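Local coordinates for protein putative phosphosugar isomerase (PDB 3FJ1) that probably binds carbohydrate derivatives such as phosphosugars through two SIS domains, with a catalytic role, perhaps as an isomerase or aminotransferase, that remains unproven, at residues Q21-H26 and D141-P146; G52-V57 and L96-S101; A123-A128 and A137-I142. All blocks are in the same frame, centred on the assembly; numbering follows the deposited sequence. Where two conformers were deposited one is given.

Interaction 1. Residues Q21-H26 and D141-P146; sequences QRLLDH and DIHAGP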
ATOM      1  N   GLN A  21     -22.175 -11.665 -15.911  1.00 10.39           N
ATOM      2  CA  GLN A  21     -22.644 -12.343 -17.117  1.00 11.17           C
ATOM      3  C   GLN A  21     -22.618 -11.403 -18.316  1.00 10.99           C
ATOM      4  O   GLN A  21     -22.161 -11.803 -19.385  1.00 12.04           O
ATOM      5  CB  GLN A  21     -24.048 -12.931 -16.939  1.00 12.32           C
ATOM      6  CG  GLN A  21     -24.519 -13.814 -18.094  1.00 13.04           C
ATOM      7  CD  GLN A  21     -23.610 -15.000 -18.295  1.00 14.27           C
ATOM      8  OE1 GLN A  21     -22.831 -15.046 -19.257  1.00 16.49           O
ATOM      9  NE2 GLN A  21     -23.627 -15.920 -17.356  1.00 13.73           N
ATOM     10  N   ARG A  22     -23.041 -10.158 -18.129  1.00 10.55           N
ATOM     11  CA  ARG A  22     -23.033  -9.185 -19.233  0.50 10.76           C
ATOM     12  C   ARG A  22     -21.614  -8.887 -19.681  1.00 10.67           C
ATOM     13  O   ARG A  22     -21.357  -8.797 -20.858  1.00 10.70           O
ATOM     14  CB  ARG A  22     -23.764  -7.890 -18.872  0.50 10.75           C
ATOM     15  CG  ARG A  22     -25.257  -8.079 -18.761  0.50 11.41           C
ATOM     16  CD  ARG A  22     -25.996  -6.777 -18.570  0.50 11.34           C
ATOM     17  NE  ARG A  22     -27.340  -7.062 -18.070  0.50 10.84           N
ATOM     18  CZ  ARG A  22     -27.647  -7.222 -16.779  0.50 11.11           C
ATOM     19  NH1 ARG A  22     -26.709  -7.140 -15.833  0.50  9.97           N
ATOM     20  NH2 ARG A  22     -28.897  -7.479 -16.432  0.50 10.94           N
ATOM     21  N   LEU A  23     -20.696  -8.758 -18.723  1.00 10.21           N
ATOM     22  CA  LEU A  23     -19.287  -8.516 -19.026  1.00 10.02           C
ATOM     23  C   LEU A  23     -18.700  -9.713 -19.794  1.00 10.16           C
ATOM     24  O   LEU A  23     -18.037  -9.535 -20.787  1.00 10.34           O
ATOM     25  CB  LEU A  23     -18.508  -8.244 -17.724  1.00  9.63           C
ATOM     26  CG  LEU A  23     -16.997  -8.139 -17.887  1.00  9.90           C
ATOM     27  CD1 LEU A  23     -16.597  -7.048 -18.886  1.00  8.95           C
ATOM     28  CD2 LEU A  23     -16.421  -7.949 -16.493  1.00 10.36           C
ATOM     29  N   LEU A  24     -18.973 -10.926 -19.336  1.00 10.83           N
ATOM     30  CA  LEU A  24     -18.520 -12.138 -20.025  1.00 12.01           C
ATOM     31  C   LEU A  24     -19.056 -12.195 -21.463  1.00 13.25           C
ATOM     32  O   LEU A  24     -18.306 -12.497 -22.396  1.00 13.94           O
ATOM     33  CB  LEU A  24     -18.908 -13.387 -19.241  1.00 12.28           C
ATOM     34  CG  LEU A  24     -18.180 -13.678 -17.926  1.00 12.12           C
ATOM     35  CD1 LEU A  24     -18.921 -14.684 -17.046  1.00 12.63           C
ATOM     36  CD2 LEU A  24     -16.713 -14.146 -18.182  1.00 12.53           C
ATOM     37  N   ASP A  25     -20.340 -11.881 -21.637  1.00 13.87           N
ATOM     38  CA  ASP A  25     -20.975 -11.887 -22.948  1.00 15.37           C
ATOM     39  C   ASP A  25     -20.541 -10.693 -23.818  1.00 15.68           C
ATOM     40  O   ASP A  25     -19.969 -10.888 -24.877  1.00 17.38           O
ATOM     41  CB  ASP A  25     -22.509 -11.922 -22.796  1.00 15.63           C
ATOM     42  CG  ASP A  25     -23.006 -13.206 -22.161  1.00 16.48           C
ATOM     43  OD1 ASP A  25     -22.224 -14.194 -22.077  1.00 17.37           O
ATOM     44  OD2 ASP A  25     -24.175 -13.225 -21.722  1.00 16.86           O
ATOM     45  N   HIS A  26     -20.781  -9.469 -23.361  1.00 16.15           N
ATOM     46  CA  HIS A  26     -20.496  -8.262 -24.142  1.00 16.49           C
ATOM     47  C   HIS A  26     -19.062  -7.788 -24.184  1.00 16.43           C
ATOM     48  O   HIS A  26     -18.711  -7.037 -25.090  1.00 16.26           O
ATOM     49  CB  HIS A  26     -21.362  -7.098 -23.652  1.00 17.76           C
ATOM     50  CG  HIS A  26     -22.822  -7.375 -23.758  1.00 18.60           C
ATOM     51  ND1 HIS A  26     -23.553  -7.108 -24.899  1.00 19.60           N
ATOM     52  CD2 HIS A  26     -23.675  -7.969 -22.891  1.00 19.18           C
ATOM     53  CE1 HIS A  26     -24.805  -7.493 -24.711  1.00 19.62           C
ATOM     54  NE2 HIS A  26     -24.903  -8.020 -23.501  1.00 18.94           N
ATOM     55  N   ASP A 141     -14.616  -1.875 -21.316  1.00 13.76           N
ATOM     56  CA  ASP A 141     -15.820  -1.529 -20.567  1.00 13.54           C
ATOM     57  C   ASP A 141     -16.136  -2.698 -19.596  1.00 12.83           C
ATOM     58  O   ASP A 141     -16.332  -3.852 -20.022  1.00 12.89           O
ATOM     59  CB  ASP A 141     -16.957  -1.321 -21.557  1.00 14.47           C
ATOM     60  CG  ASP A 141     -18.243  -0.808 -20.928  1.00 14.78           C
ATOM     61  OD1 ASP A 141     -18.504  -0.958 -19.713  1.00 13.52           O
ATOM     62  OD2 ASP A 141     -19.051  -0.270 -21.727  1.00 16.01           O
ATOM     63  N   ILE A 142     -16.176  -2.392 -18.308  1.00 11.84           N
ATOM     64  CA  ILE A 142     -16.446  -3.407 -17.266  1.00 11.31           C
ATOM     65  C   ILE A 142     -17.915  -3.847 -17.121  1.00 11.16           C
ATOM     66  O   ILE A 142     -18.212  -4.836 -16.421  1.00 11.23           O
ATOM     67  CB  ILE A 142     -15.849  -2.980 -15.890  1.00 11.14           C
ATOM     68  CG1 ILE A 142     -16.641  -1.819 -15.244  1.00 11.21           C
ATOM     69  CG2 ILE A 142     -14.309  -2.666 -16.081  1.00 10.81           C
ATOM     70  CD1 ILE A 142     -16.156  -1.417 -13.833  1.00 10.30           C
ATOM     71  N   HIS A 143     -18.826  -3.156 -17.789  1.00 11.91           N
ATOM     72  CA  HIS A 143     -20.238  -3.534 -17.760  1.00 12.81           C
ATOM     73  C   HIS A 143     -20.839  -3.703 -16.354  1.00 12.62           C
ATOM     74  O   HIS A 143     -21.596  -4.630 -16.098  1.00 13.22           O
ATOM     75  CB  HIS A 143     -20.453  -4.810 -18.617  1.00 13.54           C
ATOM     76  CG  HIS A 143     -20.179  -4.617 -20.076  1.00 14.32           C
ATOM     77  ND1 HIS A 143     -18.920  -4.715 -20.626  1.00 15.31           N
ATOM     78  CD2 HIS A 143     -21.009  -4.311 -21.099  1.00 15.17           C
ATOM     79  CE1 HIS A 143     -18.986  -4.488 -21.924  1.00 14.92           C
ATOM     80  NE2 HIS A 143     -20.244  -4.242 -22.233  1.00 15.63           N
ATOM     81  N   ALA A 144     -20.488  -2.792 -15.450  1.00 13.42           N
ATOM     82  CA  ALA A 144     -20.996  -2.794 -14.089  1.00 13.78           C
ATOM     83  C   ALA A 144     -22.389  -2.177 -14.085  1.00 14.50           C
ATOM     84  O   ALA A 144     -23.196  -2.491 -13.217  1.00 15.44           O
ATOM     85  CB  ALA A 144     -20.090  -1.970 -13.190  1.00 13.52           C
ATOM     86  N   GLY A 145     -22.659  -1.317 -15.067  1.00 15.05           N
ATOM     87  CA  GLY A 145     -23.927  -0.562 -15.113  1.00 15.82           C
ATOM     88  C   GLY A 145     -23.894   0.551 -14.077  1.00 16.29           C
ATOM     89  O   GLY A 145     -22.885   0.782 -13.435  1.00 17.17           O
ATOM     90  N   PRO A 146     -24.998   1.285 -13.928  1.00 18.29           N
ATOM     91  CA  PRO A 146     -24.994   2.367 -12.941  1.00 18.91           C
ATOM     92  C   PRO A 146     -24.886   1.851 -11.500  1.00 18.71           C
ATOM     93  O   PRO A 146     -25.529   0.862 -11.142  1.00 18.92           O
ATOM     94  CB  PRO A 146     -26.353   3.082 -13.178  1.00 19.11           C
ATOM     95  CG  PRO A 146     -27.220   2.086 -13.877  1.00 19.01           C
ATOM     96  CD  PRO A 146     -26.272   1.167 -14.653  1.00 18.90           C
TER
HETATM   97  O   HOH W   1     -24.241  -4.748 -15.737  1.00 19.01           O
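Leu23, on the long helix 8-41, and His143, in an Asx turn just beyond strand 138-141, form the heart of a helix-on-loop contact beside this edge strand of the parallel sheet of an SIS domain. The turn is defined by a bond from His143 N to Asp141 OD1 (2.9 Å), which reaches the carboxylate oxygen from above its plane. The side chain of His143 points toward the helix.

The packed part lies inward. Leu23 holds CG anti to its own N (chi1 173°), and both methyls land on main-chain oxygens of the loop: CD1 is 3.4 Å from Asp141 O, and CD2 is 3.6 Å from Ile142 O. Leu23 CD1 also meets the His143 ring obliquely, 3.7 Å from ND1. His143 ND1 in turn donates weakly to Asp141 O (2.8 Å), in a bond bent to 128°, which ties the imidazole to the same carbonyl that Leu23 covers. Arg22 O sits over one face of this ring. Leu23 also packs on Val161 of helix 153-171.

Toward solvent the contact thins. His26 touches through its CB, while its ring leads away from the loop; the planes of the His26 and His143 rings are 25° from parallel, but the rings are slid apart and overlap very little. Arg22 likewise carries its guanidinium outward. A water that donates to His143 O accepts only weakly from Arg22 NH1, a link made doubtful by the second conformer of that side chain. No direct hydrogen bond joins the two segments, so shape and van der Waals contact hold them together. On this looser side His26 CB comes to 3.4 Å from His143 NE2.

Interaction 2. Residues G52-V57 and L96-S101; sequences GSSDHV and LAVSQS
Ser54 lays its CB against the main chain of Val98, 3.2 Å from Val98 O, and against the valine side chain, 3.8 Å from Val98 CG1. The axes of helix 53-57 and strand 96-99 approach to 7.6 Å and run at 140°, nearer antiparallel than parallel. Val98 holds CG1 anti to its backbone N (chi1 -178°), which turns this methyl to the helix, where it meets Ser54 and, more loosely, Val57 CG1 at 4.3 Å. Phe156 and Ser159 of helix 153-171 pack on Val57 as well, and Leu124 of the adjacent strand touches Val98.

The Ser54 hydroxyl OG lies 3.7 Å from Ser99 CA. At 3.5 Å from Val98 O, Ser54 OG is near a carbonyl, yet the angle is too poor for a hydrogen bond. Ser99 turns its own CB away from the helix, and its OG accepts from Gly102 N.

Helix 53-69 starts just after strand 45-49, and 96-101 runs off the C-terminal part of strand 93-99. At such strand ends SIS domains, as in the isomerase part of GlmS, gather serine-rich loops around a phosphosugar. The sequences GSS and SQS here are consistent with such a site, although no ligand confirms it. The absence of any hydrogen bond across the contact is consistent with the spacing of helix and strand being set by side-chain size rather than by a polar link.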
ATOM      1  N   GLY A  52      -8.312   4.568  -4.487  1.00 10.51           N
ATOM      2  CA  GLY A  52      -9.457   4.006  -3.773  1.00 10.02           C
ATOM      3  C   GLY A  52      -9.648   2.518  -3.973  1.00  9.60           C
ATOM      4  O   GLY A  52      -8.693   1.745  -3.995  1.00  9.41           O
ATOM      5  N   SER A  53     -10.901   2.106  -4.098  1.00  9.65           N
ATOM      6  CA  SER A  53     -11.226   0.706  -4.275  1.00  9.26           C
ATOM      7  C   SER A  53     -10.594   0.139  -5.549  1.00  8.62           C
ATOM      8  O   SER A  53     -10.223  -1.041  -5.583  1.00  8.51           O
ATOM      9  CB  SER A  53     -12.748   0.539  -4.295  1.00  9.35           C
ATOM     10  OG  SER A  53     -13.130  -0.812  -4.413  1.00  9.07           O
ATOM     11  N   SER A  54     -10.488   0.962  -6.595  1.00  8.66           N
ATOM     12  CA  SER A  54      -9.816   0.558  -7.841  1.00  9.44           C
ATOM     13  C   SER A  54      -8.381   0.128  -7.605  1.00  8.56           C
ATOM     14  O   SER A  54      -7.883  -0.741  -8.303  1.00  9.92           O
ATOM     15  CB  SER A  54      -9.887   1.626  -8.929  1.00  9.38           C
ATOM     16  OG  SER A  54     -11.214   1.814  -9.384  1.00  8.69           O
ATOM     17  N   ASP A  55      -7.708   0.688  -6.613  1.00  8.51           N
ATOM     18  CA  ASP A  55      -6.341   0.245  -6.324  1.00  9.05           C
ATOM     19  C   ASP A  55      -6.285  -1.153  -5.671  1.00  8.38           C
ATOM     20  O   ASP A  55      -5.307  -1.852  -5.814  1.00  7.67           O
ATOM     21  CB  ASP A  55      -5.599   1.287  -5.497  1.00  9.62           C
ATOM     22  CG  ASP A  55      -4.107   1.301  -5.772  1.00 10.96           C
ATOM     23  OD1 ASP A  55      -3.633   0.714  -6.774  1.00 11.52           O
ATOM     24  OD2 ASP A  55      -3.407   1.935  -4.969  1.00 12.43           O
ATOM     25  N   HIS A  56      -7.350  -1.550  -4.964  1.00  8.52           N
ATOM     26  CA  HIS A  56      -7.451  -2.907  -4.401  1.00  8.41           C
ATOM     27  C   HIS A  56      -7.653  -3.894  -5.557  1.00  7.83           C
ATOM     28  O   HIS A  56      -7.129  -5.013  -5.537  1.00  8.90           O
ATOM     29  CB  HIS A  56      -8.542  -3.000  -3.345  1.00  8.27           C
ATOM     30  CG  HIS A  56      -8.337  -2.041  -2.205  1.00  9.15           C
ATOM     31  ND1 HIS A  56      -7.087  -1.791  -1.669  1.00  8.99           N
ATOM     32  CD2 HIS A  56      -9.212  -1.304  -1.479  1.00  9.34           C
ATOM     33  CE1 HIS A  56      -7.202  -0.900  -0.701  1.00 10.19           C
ATOM     34  NE2 HIS A  56      -8.485  -0.628  -0.527  1.00  9.39           N
ATOM     35  N   VAL A  57      -8.374  -3.459  -6.593  1.00  8.63           N
ATOM     36  CA  VAL A  57      -8.483  -4.236  -7.808  1.00  7.50           C
ATOM     37  C   VAL A  57      -7.094  -4.433  -8.396  1.00  8.29           C
ATOM     38  O   VAL A  57      -6.716  -5.521  -8.811  1.00  7.94           O
ATOM     39  CB  VAL A  57      -9.411  -3.596  -8.828  1.00  8.25           C
ATOM     40  CG1 VAL A  57      -9.370  -4.447 -10.135  1.00  7.67           C
ATOM     41  CG2 VAL A  57     -10.841  -3.476  -8.243  1.00  6.70           C
ATOM     42  N   LEU A  96      -1.863  -0.493 -16.883  1.00  9.38           N
ATOM     43  CA  LEU A  96      -3.238  -0.831 -16.642  1.00 10.10           C
ATOM     44  C   LEU A  96      -3.858   0.217 -15.704  1.00  9.13           C
ATOM     45  O   LEU A  96      -3.430   0.322 -14.561  1.00  9.30           O
ATOM     46  CB  LEU A  96      -3.291  -2.222 -16.035  1.00 11.40           C
ATOM     47  CG  LEU A  96      -4.647  -2.844 -15.928  1.00 13.18           C
ATOM     48  CD1 LEU A  96      -5.298  -3.063 -17.306  1.00 13.07           C
ATOM     49  CD2 LEU A  96      -4.490  -4.159 -15.167  1.00 14.41           C
ATOM     50  N   ALA A  97      -4.815   0.985 -16.214  1.00  9.01           N
ATOM     51  CA  ALA A  97      -5.487   2.018 -15.421  1.00  8.74           C
ATOM     52  C   ALA A  97      -6.882   1.504 -15.038  1.00  8.90           C
ATOM     53  O   ALA A  97      -7.612   1.001 -15.889  1.00 10.39           O
ATOM     54  CB  ALA A  97      -5.582   3.312 -16.190  1.00  7.99           C
ATOM     55  N   VAL A  98      -7.260   1.609 -13.770  1.00  9.62           N
ATOM     56  CA  VAL A  98      -8.587   1.119 -13.352  1.00  8.63           C
ATOM     57  C   VAL A  98      -9.347   2.257 -12.663  1.00  9.43           C
ATOM     58  O   VAL A  98      -8.847   2.819 -11.706  1.00  8.38           O
ATOM     59  CB  VAL A  98      -8.437  -0.071 -12.419  1.00  9.02           C
ATOM     60  CG1 VAL A  98      -9.810  -0.602 -12.016  1.00  9.78           C
ATOM     61  CG2 VAL A  98      -7.554  -1.176 -13.069  1.00  9.02           C
ATOM     62  N   SER A  99     -10.538   2.604 -13.158  1.00 10.35           N
ATOM     63  CA  SER A  99     -11.303   3.698 -12.578  1.00 11.70           C
ATOM     64  C   SER A  99     -12.758   3.579 -12.961  1.00 13.27           C
ATOM     65  O   SER A  99     -13.037   3.510 -14.151  1.00 14.29           O
ATOM     66  CB  SER A  99     -10.794   5.028 -13.128  1.00 11.99           C
ATOM     67  OG  SER A  99     -11.636   6.101 -12.751  1.00 11.36           O
ATOM     68  N   GLN A 100     -13.662   3.590 -11.977  1.00 14.29           N
ATOM     69  CA  GLN A 100     -15.123   3.537 -12.188  0.50 14.78           C
ATOM     70  C   GLN A 100     -15.565   4.540 -13.297  1.00 14.65           C
ATOM     71  O   GLN A 100     -16.058   4.165 -14.375  1.00 16.05           O
ATOM     72  CB  GLN A 100     -15.810   3.822 -10.810  0.50 14.90           C
ATOM     73  CG  GLN A 100     -17.351   3.602 -10.621  0.50 14.64           C
ATOM     74  CD  GLN A 100     -17.823   3.748  -9.126  0.50 14.53           C
ATOM     75  OE1 GLN A 100     -18.862   3.213  -8.714  0.50 14.13           O
ATOM     76  NE2 GLN A 100     -17.044   4.481  -8.330  0.50 14.86           N
ATOM     77  N   SER A 101     -15.396   5.829 -13.006  1.00 14.93           N
ATOM     78  CA  SER A 101     -15.861   6.906 -13.893  1.00 15.21           C
ATOM     79  C   SER A 101     -14.845   7.370 -14.926  1.00 14.65           C
ATOM     80  O   SER A 101     -15.228   7.953 -15.929  1.00 14.02           O
ATOM     81  CB  SER A 101     -16.278   8.146 -13.072  1.00 16.19           C
ATOM     82  OG  SER A 101     -15.131   8.912 -12.680  1.00 18.25           O
TER

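Interaction 3. Residues A123-A128 and A137-I142; sequences ALTNDA and AHTIDI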
ATOM      1  N   ALA A 123      -7.327   0.804 -20.280  1.00 10.28           N
ATOM      2  CA  ALA A 123      -8.188   1.272 -19.196  1.00 10.86           C
ATOM      3  C   ALA A 123      -9.308   0.276 -18.940  1.00 10.95           C
ATOM      4  O   ALA A 123      -9.938  -0.193 -19.893  1.00 10.94           O
ATOM      5  CB  ALA A 123      -8.790   2.641 -19.525  1.00 11.19           C
ATOM      6  N   LEU A 124      -9.530  -0.044 -17.659  1.00 10.29           N
ATOM      7  CA  LEU A 124     -10.665  -0.836 -17.190  1.00 10.63           C
ATOM      8  C   LEU A 124     -11.597   0.194 -16.504  1.00 10.79           C
ATOM      9  O   LEU A 124     -11.253   0.772 -15.474  1.00  9.50           O
ATOM     10  CB  LEU A 124     -10.250  -1.911 -16.190  1.00  9.95           C
ATOM     11  CG  LEU A 124      -9.183  -2.922 -16.635  1.00  9.34           C
ATOM     12  CD1 LEU A 124      -8.998  -4.045 -15.590  1.00  9.87           C
ATOM     13  CD2 LEU A 124      -9.471  -3.499 -17.996  1.00  8.99           C
ATOM     14  N   THR A 125     -12.742   0.446 -17.121  1.00 12.29           N
ATOM     15  CA  THR A 125     -13.632   1.532 -16.691  1.00 12.36           C
ATOM     16  C   THR A 125     -15.087   1.223 -17.007  1.00 13.61           C
ATOM     17  O   THR A 125     -15.375   0.401 -17.901  1.00 11.63           O
ATOM     18  CB  THR A 125     -13.188   2.920 -17.319  1.00 12.89           C
ATOM     19  OG1 THR A 125     -14.000   3.996 -16.837  1.00 12.95           O
ATOM     20  CG2 THR A 125     -13.231   2.938 -18.823  1.00 12.48           C
ATOM     21  N   ASN A 126     -15.972   1.862 -16.235  1.00 14.44           N
ATOM     22  CA  ASN A 126     -17.436   1.754 -16.429  1.00 15.35           C
ATOM     23  C   ASN A 126     -17.961   2.843 -17.385  1.00 16.53           C
ATOM     24  O   ASN A 126     -19.168   2.910 -17.654  1.00 17.83           O
ATOM     25  CB  ASN A 126     -18.163   1.823 -15.072  1.00 15.65           C
ATOM     26  CG  ASN A 126     -19.528   1.144 -15.090  1.00 16.24           C
ATOM     27  OD1 ASN A 126     -19.760   0.168 -15.828  1.00 15.52           O
ATOM     28  ND2 ASN A 126     -20.454   1.661 -14.259  1.00 16.76           N
ATOM     29  N   ASP A 127     -17.078   3.724 -17.853  1.00 16.58           N
ATOM     30  CA  ASP A 127     -17.458   4.728 -18.851  1.00 16.97           C
ATOM     31  C   ASP A 127     -16.461   4.759 -19.994  1.00 16.56           C
ATOM     32  O   ASP A 127     -15.398   5.387 -19.895  1.00 16.11           O
ATOM     33  CB  ASP A 127     -17.585   6.110 -18.208  1.00 16.89           C
ATOM     34  CG  ASP A 127     -18.149   7.141 -19.166  1.00 17.45           C
ATOM     35  OD1 ASP A 127     -18.260   6.850 -20.379  1.00 17.40           O
ATOM     36  OD2 ASP A 127     -18.475   8.248 -18.691  1.00 17.63           O
ATOM     37  N   ALA A 128     -16.814   4.107 -21.096  1.00 16.08           N
ATOM     38  CA  ALA A 128     -15.953   4.063 -22.275  1.00 16.51           C
ATOM     39  C   ALA A 128     -15.759   5.415 -22.990  1.00 15.91           C
ATOM     40  O   ALA A 128     -14.939   5.513 -23.892  1.00 17.17           O
ATOM     41  CB  ALA A 128     -16.483   3.011 -23.265  1.00 16.39           C
ATOM     42  N   ALA A 137      -4.778   3.507 -25.100  1.00 12.09           N
ATOM     43  CA  ALA A 137      -4.722   2.831 -26.385  1.00 11.66           C
ATOM     44  C   ALA A 137      -5.921   1.907 -26.554  1.00 12.33           C
ATOM     45  O   ALA A 137      -6.434   1.746 -27.661  1.00 11.25           O
ATOM     46  CB  ALA A 137      -3.384   2.044 -26.549  1.00 11.69           C
ATOM     47  N   HIS A 138      -6.367   1.303 -25.450  1.00 11.70           N
ATOM     48  CA  HIS A 138      -7.518   0.432 -25.444  1.00 12.42           C
ATOM     49  C   HIS A 138      -8.347   0.662 -24.196  1.00 13.13           C
ATOM     50  O   HIS A 138      -7.805   0.950 -23.128  1.00 11.97           O
ATOM     51  CB  HIS A 138      -7.060  -1.027 -25.456  1.00 12.94           C
ATOM     52  CG  HIS A 138      -6.223  -1.374 -26.638  1.00 13.24           C
ATOM     53  ND1 HIS A 138      -6.770  -1.684 -27.861  1.00 13.61           N
ATOM     54  CD2 HIS A 138      -4.885  -1.446 -26.795  1.00 13.60           C
ATOM     55  CE1 HIS A 138      -5.802  -1.912 -28.731  1.00 13.39           C
ATOM     56  NE2 HIS A 138      -4.646  -1.767 -28.112  1.00 13.54           N
ATOM     57  N   THR A 139      -9.664   0.515 -24.334  1.00 13.59           N
ATOM     58  CA  THR A 139     -10.553   0.589 -23.187  1.00 13.98           C
ATOM     59  C   THR A 139     -11.383  -0.668 -23.099  1.00 14.29           C
ATOM     60  O   THR A 139     -11.991  -1.101 -24.088  1.00 14.36           O
ATOM     61  CB  THR A 139     -11.460   1.794 -23.256  1.00 15.01           C
ATOM     62  OG1 THR A 139     -10.634   2.959 -23.193  1.00 16.76           O
ATOM     63  CG2 THR A 139     -12.493   1.790 -22.070  1.00 14.83           C
ATOM     64  N   ILE A 140     -11.399  -1.271 -21.921  1.00 13.33           N
ATOM     65  CA  ILE A 140     -12.272  -2.391 -21.662  1.00 13.70           C
ATOM     66  C   ILE A 140     -13.409  -1.896 -20.757  1.00 13.57           C
ATOM     67  O   ILE A 140     -13.195  -1.521 -19.582  1.00 12.67           O
ATOM     68  CB  ILE A 140     -11.524  -3.565 -21.009  1.00 14.61           C
ATOM     69  CG1 ILE A 140     -10.512  -4.139 -22.004  1.00 14.77           C
ATOM     70  CG2 ILE A 140     -12.502  -4.618 -20.544  1.00 14.21           C
ATOM     71  CD1 ILE A 140      -9.494  -5.063 -21.418  1.00 15.50           C
ATOM     72  N   ASP A 141     -14.616  -1.875 -21.316  1.00 13.76           N
ATOM     73  CA  ASP A 141     -15.820  -1.529 -20.567  1.00 13.54           C
ATOM     74  C   ASP A 141     -16.136  -2.698 -19.596  1.00 12.83           C
ATOM     75  O   ASP A 141     -16.332  -3.852 -20.022  1.00 12.89           O
ATOM     76  CB  ASP A 141     -16.957  -1.321 -21.557  1.00 14.47           C
ATOM     77  CG  ASP A 141     -18.243  -0.808 -20.928  1.00 14.78           C
ATOM     78  OD1 ASP A 141     -18.504  -0.958 -19.713  1.00 13.52           O
ATOM     79  OD2 ASP A 141     -19.051  -0.270 -21.727  1.00 16.01           O
ATOM     80  N   ILE A 142     -16.176  -2.392 -18.308  1.00 11.84           N
ATOM     81  CA  ILE A 142     -16.446  -3.407 -17.266  1.00 11.31           C
ATOM     82  C   ILE A 142     -17.915  -3.847 -17.121  1.00 11.16           C
ATOM     83  O   ILE A 142     -18.212  -4.836 -16.421  1.00 11.23           O
ATOM     84  CB  ILE A 142     -15.849  -2.980 -15.890  1.00 11.14           C
ATOM     85  CG1 ILE A 142     -16.641  -1.819 -15.244  1.00 11.21           C
ATOM     86  CG2 ILE A 142     -14.309  -2.666 -16.081  1.00 10.81           C
ATOM     87  CD1 ILE A 142     -16.156  -1.417 -13.833  1.00 10.30           C
TER
HETATM   88  O   HOH W   2     -20.538   0.146 -18.484  1.00 17.66           O
HETATM   89  O   HOH W   3     -19.292   2.656 -20.956  1.00 28.26           O
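Ala123, Leu124 and Thr125 pair in parallel register with Thr139, Ile140 and Asp141, the short strand axes 4.8 Å apart and 26° from alignment. Four hydrogen bonds zip the backbones: Ala123 N to His138 O, Ile140 N to Ala123 O (2.7 Å), Thr125 N to Ile140 O, and Ile142 N to Thr125 O.

On one face Leu124 and Ile140 lie side by side, with Leu124 CD2 3.6 Å from Ile140 CB. On the other, Thr125 CG2 meets Thr139 CG2 obliquely at 3.5 Å, while the Thr125 hydroxyl turns to different partners: OG1 bonds to Ser99 O and accepts from Asp127 N in an ST turn.

Past the paired strands, Ile142 has CG1 between its backbone N and carbonyl carbon (chi1 72°), a placement that sets CG1 3.7 Å from Asn126 OD1 and leaves CG2 3.6 Å from Thr125 N. Asn126 and Ile142 cross at about a right angle, and Asn126 uses its amide on the next loop, bonding Ala144 N and Gly145 O. An alanine at Ile142 is likely to open a gap between Asn126 and Thr158 of helix 153-171, leaving the asparagine less firmly packed. A water donates to Asp141 OD2 (3.0 Å) and accepts from Ala128 N (2.9 Å), while the other carboxylate oxygen, Asp141 OD1, accepts from His143 N.

Strand 120-125, helix 131-134 and strand 138-141 make up a beta-alpha-beta unit, ending the 2-1-3-4-5 parallel sheet of a flavodoxin-like SIS domain.

From the N terminus, helix 8-41 supplies the first half of interaction 1, whose loop closes only at 141-146, 115 residues on. Inside that loop lies interaction 2, which closes over a shorter span from the start of helix 53-69 to the end of strand 93-99. Interaction 3 follows in series, closing the short excursion between strands 120-125 and 138-141, and ends on the same chain stretch as interaction 1, sharing Asp141 and Ile142. Strands 93-99 and 120-125 are sheet neighbours, joined by Leu124 N and Ala97 O. Together the contacts tie one parallel sheet to helix 53-69 and, at its edge, to helix 8-41.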